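Local coordinates for protein restriction endonuclease Hpy99I (Helicobacter pylori, PDB 3GOX) that acts as a type II restriction endonuclease of the beta-beta-alpha-Me class, holding structural zinc and cutting double-stranded DNA at its recognition sequence, at residues G33-R36 / S42-V45; I64-T69 / K75-I80; S147-G150 / N154-H157. All blocks are in the same frame, centred on the assembly; numbering follows the deposited sequence. Where two conformers were deposited one is given.

Contact 1 of 3, residues G33-R36 / S42-V45; sequences GVIR and SAMV
Ile35 and Val45 meet as an antiparallel non-hydrogen-bonded pair, their CA atoms 4.6 Å apart, and their side chains lie on one face of the sheet together with the methyl of Ala43. The tight part is here. CD1 of Ile35 reaches Val45 CG2 at 3.7 Å and Ala43 CB at 3.9 Å, so one methyl touches two neighbours on the facing strand. Val45 uses both branches: its CG1, anti to the backbone N (chi1 -179°), comes down on Gly33, 3.7 Å from the Gly33 CA, while CG2 is left for Ile35. The two strands form a beta hairpin within the antiparallel sheet of the SH3-like domain, and on this buried face Val18 of strand 17-20 packs against both Ile35 and Val45. A single backbone bond ties the segments: Arg36 N donates to Met44 O at 2.8 Å, nearly straight at 167°. Beside it, Val45 CA makes a CA-H...O contact of 3.4 Å with Val34 O. The axes of the two short segments run at 116°, well short of antiparallel, and the other face is looser. Met44 sends its end away from the facing strand, onto Leu53 and Arg55. The exposed Arg36 bends at chi2 and chi3, setting one guanidinium face against Val34 CG1, which lies offset toward the rim; Val137 of the second subunit packs on both residues.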
loop_
_atom_site.group_PDB
_atom_site.type_symbol
_atom_site.label_atom_id
_atom_site.label_comp_id
_atom_site.label_asym_id
_atom_site.label_seq_id
_atom_site.Cartn_x
_atom_site.Cartn_y
_atom_site.Cartn_z
ATOM N N GLY A 33 -0.361 8.453 -27.168
ATOM C CA GLY A 33 -1.327 7.553 -27.771
ATOM C C GLY A 33 -0.662 6.308 -28.310
ATOM O O GLY A 33 0.551 6.263 -28.510
ATOM N N VAL A 34 -1.483 5.285 -28.522
ATOM C CA VAL A 34 -1.057 4.042 -29.164
ATOM C C VAL A 34 -1.777 3.918 -30.523
ATOM O O VAL A 34 -2.976 4.235 -30.669
ATOM C CB VAL A 34 -1.316 2.827 -28.257
ATOM C CG1 VAL A 34 -2.771 2.670 -27.897
ATOM C CG2 VAL A 34 -0.758 1.569 -28.900
ATOM N N ILE A 35 -1.049 3.469 -31.546
ATOM C CA ILE A 35 -1.620 3.322 -32.879
ATOM C C ILE A 35 -2.497 2.076 -32.928
ATOM O O ILE A 35 -2.030 0.985 -32.601
ATOM C CB ILE A 35 -0.504 3.206 -33.942
ATOM C CG1 ILE A 35 0.428 4.423 -33.872
ATOM C CG2 ILE A 35 -1.095 3.000 -35.353
ATOM C CD1 ILE A 35 -0.267 5.702 -34.055
ATOM N N ARG A 36 -3.767 2.249 -33.329
ATOM C CA ARG A 36 -4.758 1.175 -33.351
ATOM C C ARG A 36 -5.159 0.715 -34.744
ATOM O O ARG A 36 -5.669 -0.390 -34.912
ATOM C CB ARG A 36 -6.018 1.599 -32.566
ATOM C CG ARG A 36 -5.800 1.822 -31.067
ATOM C CD ARG A 36 -5.057 0.680 -30.357
ATOM N NE ARG A 36 -5.581 0.420 -29.027
ATOM C CZ ARG A 36 -4.971 -0.324 -28.112
ATOM N NH1 ARG A 36 -3.776 -0.848 -28.363
ATOM N NH2 ARG A 36 -5.554 -0.518 -26.930
ATOM N N SER A 42 -2.310 8.227 -42.443
ATOM C CA SER A 42 -3.124 8.594 -41.284
ATOM C C SER A 42 -3.375 7.372 -40.394
ATOM O O SER A 42 -3.541 6.248 -40.898
ATOM C CB SER A 42 -4.454 9.181 -41.725
ATOM O OG SER A 42 -5.192 8.211 -42.434
ATOM N N ALA A 43 -3.422 7.604 -39.085
ATOM C CA ALA A 43 -3.517 6.542 -38.105
ATOM C C ALA A 43 -4.739 6.810 -37.253
ATOM O O ALA A 43 -5.105 7.975 -37.022
ATOM C CB ALA A 43 -2.269 6.523 -37.244
ATOM N N MET A 44 -5.355 5.733 -36.789
ATOM C CA MET A 44 -6.327 5.801 -35.699
ATOM C C MET A 44 -5.538 5.626 -34.417
ATOM O O MET A 44 -4.897 4.591 -34.232
ATOM C CB MET A 44 -7.373 4.708 -35.822
ATOM C CG MET A 44 -8.222 4.818 -37.071
ATOM S SD MET A 44 -9.164 6.376 -37.159
ATOM C CE MET A 44 -10.076 6.373 -35.619
ATOM N N VAL A 45 -5.545 6.654 -33.565
ATOM C CA VAL A 45 -4.722 6.680 -32.357
ATOM C C VAL A 45 -5.635 6.668 -31.133
ATOM O O VAL A 45 -6.568 7.459 -31.057
ATOM C CB VAL A 45 -3.882 7.969 -32.300
ATOM C CG1 VAL A 45 -3.008 7.987 -31.046
ATOM C CG2 VAL A 45 -3.027 8.137 -33.534
#

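Contact 2 of 3, residues I64-T69 / K75-I80; sequences IDIYRT and KKICNI. With ZN (zinc ion), chain E; 1PE (pentaethylene glycol), chain H.
Ile77 points its side chain at the 64-69 loop, and its CD1 methyl serves three residues there. CG1 stands anti to the carbonyl carbon (chi1 -56°) and the chain then runs extended, which carries CD1 to the loop. Ile64 comes to meet it tip to tip, CD1 to CD1 at 4.2 Å, whereas Ile66 crosses at a slant and offers its CG2 branch. Thr69 also crosses the isoleucine, with OG1 rather than its methyl turned to CD1. That hydroxyl sits between the backbone N and the carbonyl carbon (chi1 71°), a rotamer that lets Thr69 OG1 donate to Ile66 O at 2.7 Å, tilted from the carbonyl plane. A water then donates to Thr69 OG1 and accepts from Ile77 N at 2.9 Å, so the hydroxyl both fastens the loop to itself and links it to strand 75-77. The direct backbone approach is a bent CA-H...O contact from Thr69 CA to Lys75 O, 3.4 Å long, and a second water links Arg68 O to Lys75 N, weakly at the lysine.

The loop is shaped by an Asx turn: Asp65 OD1 accepts from Tyr67 N, while its OD2 forms a salt bridge with Arg68 NE at 2.9 Å, lying close to the guanidinium plane. Strand 75-77 pairs with strand 84-86 and leads into a Cys4 zinc site, where Cys78 SG binds the metal at 2.3 Å together with Cys81, Cys107 and Cys110. Leu84 packs against both Thr69 and Ile77. A pentaethylene glycol, probably from the crystallisation liquor, lies along the loop, its C14 over one face of the Arg68 guanidinium; Asp65 N donates to its OH5 at 2.9 Å. Val151 and Thr152 of the second subunit pack on Ile66 and Ile77.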
loop_
_atom_site.group_PDB
_atom_site.type_symbol
_atom_site.label_atom_id
_atom_site.label_comp_id
_atom_site.label_asym_id
_atom_site.label_seq_id
_atom_site.Cartn_x
_atom_site.Cartn_y
_atom_site.Cartn_z
ATOM N N ILE A 64 7.596 7.890 -30.057
ATOM C CA ILE A 64 8.403 7.869 -28.843
ATOM C C ILE A 64 8.796 6.446 -28.443
ATOM O O ILE A 64 8.134 5.457 -28.816
ATOM C CB ILE A 64 7.688 8.573 -27.658
ATOM C CG1 ILE A 64 6.391 7.853 -27.256
ATOM C CG2 ILE A 64 7.411 10.004 -27.998
ATOM C CD1 ILE A 64 5.849 8.315 -25.847
ATOM N N ASP A 65 9.892 6.358 -27.694
ATOM C CA ASP A 65 10.378 5.108 -27.100
ATOM C C ASP A 65 9.971 5.107 -25.629
ATOM O O ASP A 65 10.574 5.796 -24.788
ATOM C CB ASP A 65 11.897 4.985 -27.246
ATOM C CG ASP A 65 12.451 3.689 -26.656
ATOM O OD1 ASP A 65 11.687 2.868 -26.106
ATOM O OD2 ASP A 65 13.693 3.485 -26.753
ATOM N N ILE A 66 8.914 4.366 -25.317
ATOM C CA ILE A 66 8.395 4.304 -23.941
ATOM C C ILE A 66 9.452 3.844 -22.932
ATOM O O ILE A 66 9.378 4.198 -21.754
ATOM C CB ILE A 66 7.115 3.426 -23.833
ATOM C CG1 ILE A 66 7.354 1.988 -24.288
ATOM C CG2 ILE A 66 5.958 4.117 -24.557
ATOM C CD1 ILE A 66 6.116 1.091 -24.190
ATOM N N TYR A 67 10.420 3.051 -23.382
ATOM C CA TYR A 67 11.458 2.532 -22.490
ATOM C C TYR A 67 12.601 3.500 -22.222
ATOM O O TYR A 67 13.500 3.191 -21.421
ATOM C CB TYR A 67 11.971 1.195 -23.007
ATOM C CG TYR A 67 10.856 0.179 -23.127
ATOM C CD1 TYR A 67 10.116 -0.204 -22.014
ATOM C CD2 TYR A 67 10.497 -0.341 -24.356
ATOM C CE1 TYR A 67 9.076 -1.131 -22.131
ATOM C CE2 TYR A 67 9.471 -1.262 -24.471
ATOM C CZ TYR A 67 8.766 -1.639 -23.366
ATOM O OH TYR A 67 7.749 -2.557 -23.548
ATOM N N ARG A 68 12.582 4.659 -22.874
ATOM C CA ARG A 68 13.486 5.751 -22.541
ATOM C C ARG A 68 12.688 6.916 -21.970
ATOM O O ARG A 68 12.937 8.085 -22.293
ATOM C CB ARG A 68 14.330 6.159 -23.748
ATOM C CG ARG A 68 15.390 5.109 -24.089
ATOM C CD ARG A 68 16.361 5.563 -25.138
ATOM N NE ARG A 68 15.753 5.530 -26.459
ATOM C CZ ARG A 68 16.189 6.219 -27.503
ATOM N NH1 ARG A 68 17.233 7.028 -27.387
ATOM N NH2 ARG A 68 15.573 6.110 -28.677
ATOM N N THR A 69 11.737 6.561 -21.118
ATOM C CA THR A 69 10.993 7.508 -20.290
ATOM C C THR A 69 10.966 6.949 -18.873
ATOM O O THR A 69 11.153 5.743 -18.670
ATOM C CB THR A 69 9.526 7.734 -20.779
ATOM O OG1 THR A 69 8.741 6.566 -20.525
ATOM C CG2 THR A 69 9.464 8.087 -22.263
ATOM N N LYS A 75 12.235 12.738 -19.134
ATOM C CA LYS A 75 10.781 12.868 -19.242
ATOM C C LYS A 75 10.121 11.590 -18.772
ATOM O O LYS A 75 10.735 10.530 -18.756
ATOM C CB LYS A 75 10.353 13.159 -20.682
ATOM C CG LYS A 75 10.968 14.434 -21.263
ATOM C CD LYS A 75 10.654 14.598 -22.742
ATOM C CE LYS A 75 11.214 15.902 -23.304
ATOM N NZ LYS A 75 10.937 16.070 -24.755
ATOM N N LYS A 76 8.857 11.718 -18.393
ATOM C CA LYS A 76 8.089 10.643 -17.783
ATOM C C LYS A 76 6.641 10.788 -18.237
ATOM O O LYS A 76 6.141 11.923 -18.387
ATOM C CB LYS A 76 8.211 10.691 -16.249
ATOM C CG LYS A 76 7.444 9.621 -15.476
ATOM C CD LYS A 76 7.659 9.726 -13.961
ATOM C CE LYS A 76 7.110 8.538 -13.278
ATOM N NZ LYS A 76 7.295 8.612 -11.806
ATOM N N ILE A 77 5.981 9.656 -18.469
ATOM C CA ILE A 77 4.571 9.624 -18.865
ATOM C C ILE A 77 3.712 9.490 -17.598
ATOM O O ILE A 77 3.893 8.543 -16.824
ATOM C CB ILE A 77 4.272 8.457 -19.795
ATOM C CG1 ILE A 77 5.176 8.482 -21.029
ATOM C CG2 ILE A 77 2.788 8.473 -20.205
ATOM C CD1 ILE A 77 5.123 7.180 -21.871
ATOM N N CYS A 78 2.782 10.425 -17.372
ATOM C CA CYS A 78 1.913 10.391 -16.195
ATOM C C CYS A 78 0.931 9.218 -16.285
ATOM O O CYS A 78 0.395 8.949 -17.352
ATOM C CB CYS A 78 1.157 11.702 -16.056
ATOM S SG CYS A 78 -0.081 11.703 -14.732
ATOM N N ASN A 79 0.681 8.524 -15.173
ATOM C CA ASN A 79 -0.201 7.360 -15.189
ATOM C C ASN A 79 -1.682 7.676 -15.175
ATOM O O ASN A 79 -2.499 6.751 -15.261
ATOM C CB ASN A 79 0.124 6.389 -14.048
ATOM C CG ASN A 79 -0.402 6.874 -12.717
ATOM O OD1 ASN A 79 -0.294 8.037 -12.409
ATOM N ND2 ASN A 79 -0.972 5.979 -11.934
ATOM N N ILE A 80 -2.034 8.961 -15.084
ATOM C CA ILE A 80 -3.436 9.366 -15.154
ATOM C C ILE A 80 -3.634 10.026 -16.508
ATOM O O ILE A 80 -4.175 9.407 -17.426
ATOM C CB ILE A 80 -3.843 10.264 -13.952
ATOM C CG1 ILE A 80 -3.537 9.554 -12.625
ATOM C CG2 ILE A 80 -5.305 10.646 -14.049
ATOM C CD1 ILE A 80 -4.209 8.245 -12.427
HETATM ZN ZN ZN E . -0.969 13.808 -15.125
HETATM O OH2 1PE H . 11.794 2.017 -30.860
HETATM C C12 1PE H . 10.674 2.788 -30.429
HETATM C C22 1PE H . 10.467 4.025 -31.290
HETATM O OH3 1PE H . 11.367 5.046 -30.857
HETATM C C13 1PE H . 12.077 7.351 -30.958
HETATM C C23 1PE H . 11.104 6.302 -31.468
HETATM O OH4 1PE H . 11.970 7.496 -29.548
HETATM C C14 1PE H . 12.730 8.635 -27.549
HETATM C C24 1PE H . 12.674 8.632 -29.066
HETATM O OH5 1PE H . 11.421 8.784 -27.019
HETATM C C15 1PE H . 10.686 10.285 -25.238
HETATM C C25 1PE H . 11.428 9.004 -25.600
HETATM O OH6 1PE H . 11.238 11.387 -25.951
HETATM C C16 1PE H . 10.823 13.613 -26.842
HETATM C C26 1PE H . 10.262 12.216 -26.591
HETATM O OH7 1PE H . 9.753 14.548 -26.899
HETATM O O HOH W 1 12.678 10.831 -21.675
HETATM O O HOH W 2 7.281 7.105 -18.167
#

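Contact 3 of 3, residues S147-G150 / N154-H157; sequences SIVG and NLVH. With nucleotides of chain D.
Val149 holds CG1 anti to its backbone N (chi1 -180°) and CG2 beside it, a setting that presents both methyls to Leu155. The leucine answers with CG anti to the carbonyl carbon (chi1 -54°) and an extended second torsion, and the side chains cross at about a right angle. Leu155 CD1 therefore lies against both valine methyls, 3.9 Å from Val149 CG2 and 4.0 Å from Val149 CG1. This apolar crossing is the firm part of the contact. The other meeting is looser and partly exposed, and its hydrogen bonding runs through water: the CB of Asn154 points away from the facing segment, yet its amide turns back, bringing OD1 to 3.6 Å from Gly150 CA. One water bridges the pair, donating to Asn154 OD1 at 2.8 Å and to Gly150 O at 3.2 Å. Gly150 has a positive phi of 78°, a conformation that favours glycine.

Two residues beyond Leu155, strand 155-159 meets DNA. His157 ND1 donates to OP1 of DG9 in chain D at 2.8 Å, with the phosphorus in the plane of the ring at its edge, and His157 N adds a weak bond to the same oxygen. The second imidazole nitrogen, NE2, is hydrogen-bonded to Asp128, which together with the phosphate contact fixes the ring's rotation. The ring thus holds a DNA backbone phosphate, and the next residue, Asp158, binds the sodium ion with Asn175, placing the contact beside the metal site of the beta-beta-alpha-Me motif. Strand 155-159 pairs with strand 166-171, and helix 172-180 follows, completing that motif; Leu155 touches Phe138 of strand 137-139, Trp169 and the zinc ligand Cys171, while Val156 packs on Asn175 of the helix.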
loop_
_atom_site.group_PDB
_atom_site.type_symbol
_atom_site.label_atom_id
_atom_site.label_comp_id
_atom_site.label_asym_id
_atom_site.label_seq_id
_atom_site.Cartn_x
_atom_site.Cartn_y
_atom_site.Cartn_z
ATOM N N SER A 147 -1.538 -3.032 18.212
ATOM C CA SER A 147 -0.186 -2.522 18.041
ATOM C C SER A 147 0.201 -1.615 19.198
ATOM O O SER A 147 -0.632 -1.263 20.029
ATOM C CB SER A 147 -0.052 -1.760 16.715
ATOM O OG SER A 147 -0.887 -0.619 16.679
ATOM N N ILE A 148 1.489 -1.299 19.276
ATOM C CA ILE A 148 2.043 -0.327 20.223
ATOM C C ILE A 148 2.381 0.914 19.404
ATOM O O ILE A 148 3.179 0.847 18.460
ATOM C CB ILE A 148 3.324 -0.849 20.918
ATOM C CG1 ILE A 148 3.066 -2.153 21.672
ATOM C CG2 ILE A 148 3.900 0.204 21.869
ATOM C CD1 ILE A 148 4.352 -2.861 22.037
ATOM N N VAL A 149 1.690 2.013 19.694
ATOM C CA VAL A 149 1.750 3.218 18.875
ATOM C C VAL A 149 3.184 3.731 18.702
ATOM O O VAL A 149 3.879 4.009 19.683
ATOM C CB VAL A 149 0.860 4.333 19.472
ATOM C CG1 VAL A 149 0.933 5.592 18.587
ATOM C CG2 VAL A 149 -0.578 3.838 19.606
ATOM N N GLY A 150 3.614 3.860 17.443
ATOM C CA GLY A 150 4.964 4.333 17.132
ATOM C C GLY A 150 6.060 3.309 17.296
ATOM O O GLY A 150 7.230 3.632 17.089
ATOM N N ASN A 154 2.680 2.551 12.996
ATOM C CA ASN A 154 2.588 3.994 12.965
ATOM C C ASN A 154 1.154 4.399 12.616
ATOM O O ASN A 154 0.534 3.811 11.744
ATOM C CB ASN A 154 3.562 4.623 11.955
ATOM C CG ASN A 154 5.023 4.438 12.345
ATOM O OD1 ASN A 154 5.363 4.281 13.535
ATOM N ND2 ASN A 154 5.907 4.492 11.341
ATOM N N LEU A 155 0.636 5.402 13.308
ATOM C CA LEU A 155 -0.725 5.878 13.104
ATOM C C LEU A 155 -0.758 7.212 12.362
ATOM O O LEU A 155 0.215 7.980 12.375
ATOM C CB LEU A 155 -1.460 6.015 14.434
ATOM C CG LEU A 155 -1.493 4.784 15.331
ATOM C CD1 LEU A 155 -2.466 5.047 16.465
ATOM C CD2 LEU A 155 -1.829 3.492 14.598
ATOM N N VAL A 156 -1.905 7.489 11.753
ATOM C CA VAL A 156 -2.107 8.739 11.024
ATOM C C VAL A 156 -3.494 9.297 11.285
ATOM O O VAL A 156 -4.415 8.536 11.618
ATOM C CB VAL A 156 -1.944 8.541 9.501
ATOM C CG1 VAL A 156 -0.524 8.123 9.172
ATOM C CG2 VAL A 156 -2.972 7.541 8.959
ATOM N N HIS A 157 -3.579 10.624 11.138
ATOM C CA HIS A 157 -4.829 11.374 10.996
ATOM C C HIS A 157 -5.415 11.045 9.633
ATOM O O HIS A 157 -4.899 11.531 8.620
ATOM C CB HIS A 157 -4.581 12.895 10.930
ATOM C CG HIS A 157 -3.951 13.512 12.136
ATOM N ND1 HIS A 157 -2.589 13.690 12.252
ATOM C CD2 HIS A 157 -4.501 14.107 13.220
ATOM C CE1 HIS A 157 -2.325 14.318 13.383
ATOM N NE2 HIS A 157 -3.469 14.587 13.987
ATOM P P DG D 9 -0.021 12.656 9.611
ATOM O OP1 DG D 9 -0.626 12.176 10.881
ATOM O OP2 DG D 9 -0.403 13.986 9.070
ATOM O "O5'" DG D 9 1.559 12.589 9.776
ATOM C "C5'" DG D 9 2.172 11.396 10.249
ATOM C "C4'" DG D 9 3.677 11.527 10.257
ATOM O "O4'" DG D 9 4.180 11.729 8.912
ATOM C "C3'" DG D 9 4.256 12.689 11.055
ATOM O "O3'" DG D 9 5.612 12.339 11.297
ATOM C "C2'" DG D 9 4.245 13.794 10.017
ATOM C "C1'" DG D 9 4.786 13.017 8.823
ATOM N N9 DG D 9 4.492 13.554 7.497
ATOM C C8 DG D 9 3.256 13.850 6.973
ATOM N N7 DG D 9 3.309 14.273 5.738
ATOM C C5 DG D 9 4.662 14.265 5.427
ATOM C C6 DG D 9 5.337 14.619 4.224
ATOM O O6 DG D 9 4.856 15.017 3.156
ATOM N N1 DG D 9 6.715 14.467 4.347
ATOM C C2 DG D 9 7.364 14.032 5.475
ATOM N N2 DG D 9 8.703 13.961 5.395
ATOM N N3 DG D 9 6.749 13.695 6.599
ATOM C C4 DG D 9 5.408 13.834 6.505
ATOM P P DA D 8 -4.334 11.263 4.461
ATOM O OP1 DA D 8 -5.792 11.167 4.746
ATOM O OP2 DA D 8 -3.804 12.446 3.733
ATOM O "O5'" DA D 8 -3.579 11.147 5.861
ATOM C "C5'" DA D 8 -2.446 11.960 6.172
ATOM C "C4'" DA D 8 -1.217 11.095 6.335
ATOM O "O4'" DA D 8 -0.624 10.824 5.052
ATOM C "C3'" DA D 8 -0.099 11.747 7.134
ATOM O "O3'" DA D 8 -0.348 11.515 8.526
ATOM C "C2'" DA D 8 1.128 10.987 6.661
ATOM C "C1'" DA D 8 0.749 10.509 5.253
ATOM N N9 DA D 8 1.511 11.113 4.161
ATOM C C8 DA D 8 1.026 11.858 3.116
ATOM N N7 DA D 8 1.947 12.231 2.259
ATOM C C5 DA D 8 3.120 11.705 2.782
ATOM C C6 DA D 8 4.452 11.743 2.337
ATOM N N6 DA D 8 4.838 12.348 1.210
ATOM N N1 DA D 8 5.386 11.123 3.093
ATOM C C2 DA D 8 4.992 10.505 4.216
ATOM N N3 DA D 8 3.770 10.395 4.735
ATOM C C4 DA D 8 2.869 11.024 3.962
HETATM O O HOH W 3 7.488 5.772 14.660
#

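The three contacts follow one another along the chain, in the SH3-like domain, the beta4-alpha2 domain and the endonuclease VII-like region. Contacts 1 and 2 are neighbours, their centres about 17 Å apart; Val32, in the strand that carries 33-36, packs on both Ile64 and Ile77. Contact 3 lies about 37 Å from contact 2 and 49 Å from contact 1, centre to centre. Across the dimer two of these regions come together: Ile66 of contact 2 meets Val151 of the second subunit, and Ile148 of contact 3 meets its Ile66. By nearest atoms, contact 1 stays about 18 Å from DNA and contact 2 about 5 Å; contact 3 bonds it directly, its Leu155 side chain about 12 Å from the sodium ion.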